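Local coordinates for putative lipoprotein (Campylobacter jejuni subsp. jejuni, PDB 4GIO) that is of unknown function but is a putative lipoprotein whose domain adopts a novel variant of the immunoglobulin fold, at residues D57-D60 with F64-R67. Residues are numbered along the deposited sequence; the frame is centred on the assembly and turned at random.
Sequences DWLD and FVLR
A chi1 of 68° places CG of Asp60 between its backbone N and carbonyl carbon, bringing OD1 to the Phe64 amide and setting the carboxylate beside Phe64 CB. There OD1 accepts the backbone N-H of Phe64 at 2.9 Å, met from well above the carboxylate plane. The main chain answers in the reverse sense, Asp60 N donating to Phe64 O, also 2.9 Å. Aspartate suits this place: its short side chain puts an oxygen where it can accept the Phe64 N-H, while the backbone N-H of the same residue is used by Phe64 O. OD1 also receives a weak hydrogen bond from Asp62 N, within the same turn.

Two residues on, Leu66 N donates almost straight (169°) to Trp58 O. With the bond from Asp60 N to Phe64 O this frames Leu59 and Val65 as a non-hydrogen-bonded antiparallel pair, a single bridge. One water accepts from Trp58 N and probably donates to Leu66 O, 2.8 Å away; another donates to Asp60 OD2, at 3.3 Å, and to Val65 O.

Apolar contacts accompany the polar ones: Leu59 CD2 meets Val65 CG2 at 3.8 Å, while the two methyls of buried Leu66 let it touch both Asp60 CB (CD2) and Trp58 CB (CD1).

The pairing folds the loop back on the end of strand 50-59, whose Asp57 and Leu59 bond through their backbones to Arg100 and Asp98. Leu66 packs on the loop at Arg95 and Ala96, and the large Trp58 indole, directed away from 64-67, suits packing on Phe40 of strand 38-44, in the other sheet.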
# COMPACT_ATOMS: atom_id res chain seq x y z
N ASP A 57 0.49 -2.70 6.66
CA ASP A 57 0.13 -3.79 7.63
C ASP A 57 -0.43 -4.97 6.81
O ASP A 57 -1.21 -4.74 5.88
CB ASP A 57 -0.96 -3.35 8.60
CG ASP A 57 -0.41 -2.51 9.75
OD1 ASP A 57 0.67 -2.89 10.31
OD2 ASP A 57 -1.05 -1.46 10.05
N TRP A 58 0.00 -6.19 7.10
CA TRP A 58 -0.61 -7.39 6.47
C TRP A 58 -1.66 -7.90 7.36
O TRP A 58 -1.45 -7.93 8.53
CB TRP A 58 0.46 -8.47 6.30
CG TRP A 58 1.58 -7.94 5.33
CD1 TRP A 58 2.84 -7.55 5.66
CD2 TRP A 58 1.47 -7.79 3.92
NE1 TRP A 58 3.54 -7.12 4.54
CE2 TRP A 58 2.74 -7.30 3.45
CE3 TRP A 58 0.45 -8.05 3.00
CZ2 TRP A 58 2.98 -7.04 2.11
CZ3 TRP A 58 0.70 -7.78 1.64
CH2 TRP A 58 1.98 -7.33 1.21
N LEU A 59 -2.79 -8.30 6.80
CA LEU A 59 -3.95 -8.78 7.55
C LEU A 59 -4.20 -10.28 7.28
O LEU A 59 -4.05 -10.73 6.12
CB LEU A 59 -5.20 -8.01 7.15
CG LEU A 59 -5.14 -6.46 7.26
CD1 LEU A 59 -6.49 -5.86 6.89
CD2 LEU A 59 -4.63 -6.06 8.65
N ASP A 60 -4.68 -11.02 8.32
CA ASP A 60 -4.95 -12.40 8.13
C ASP A 60 -6.38 -12.60 7.59
O ASP A 60 -7.12 -11.63 7.29
CB ASP A 60 -4.62 -13.22 9.43
CG ASP A 60 -5.60 -12.91 10.61
OD1 ASP A 60 -6.65 -12.24 10.41
OD2 ASP A 60 -5.33 -13.39 11.74
N PHE A 64 -7.30 -9.52 11.07
CA PHE A 64 -6.45 -9.12 12.16
C PHE A 64 -5.05 -8.78 11.61
O PHE A 64 -4.53 -9.45 10.71
CB PHE A 64 -6.22 -10.23 13.18
CG PHE A 64 -7.50 -10.72 13.89
CD1 PHE A 64 -8.55 -9.82 14.19
CD2 PHE A 64 -7.61 -12.05 14.33
CE1 PHE A 64 -9.73 -10.24 14.92
CE2 PHE A 64 -8.82 -12.50 15.02
CZ PHE A 64 -9.85 -11.57 15.32
N VAL A 65 -4.44 -7.77 12.20
CA VAL A 65 -3.06 -7.49 11.87
C VAL A 65 -2.15 -8.68 12.20
O VAL A 65 -2.16 -9.21 13.32
CB VAL A 65 -2.59 -6.20 12.58
CG1 VAL A 65 -1.12 -5.95 12.27
CG2 VAL A 65 -3.41 -5.05 12.06
N LEU A 66 -1.38 -9.11 11.21
CA LEU A 66 -0.34 -10.09 11.48
C LEU A 66 0.83 -9.35 12.15
O LEU A 66 1.55 -8.56 11.51
CB LEU A 66 0.16 -10.78 10.20
CG LEU A 66 -0.79 -11.77 9.56
CD1 LEU A 66 -0.27 -12.07 8.18
CD2 LEU A 66 -0.91 -13.10 10.45
N ARG A 67 1.03 -9.62 13.43
CA ARG A 67 1.99 -8.87 14.21
C ARG A 67 3.25 -9.63 14.39
O ARG A 67 4.19 -9.05 14.90
CB ARG A 67 1.39 -8.52 15.59
CG ARG A 67 0.27 -7.48 15.51
CD ARG A 67 -0.51 -7.19 16.86
NE ARG A 67 -1.86 -6.71 16.50
CZ ARG A 67 -2.18 -5.43 16.31
NH1 ARG A 67 -1.25 -4.50 16.45
NH2 ARG A 67 -3.39 -5.08 15.89
O HOH W 1 1.75 -6.77 9.31
O HOH W 2 -3.22 -12.04 13.85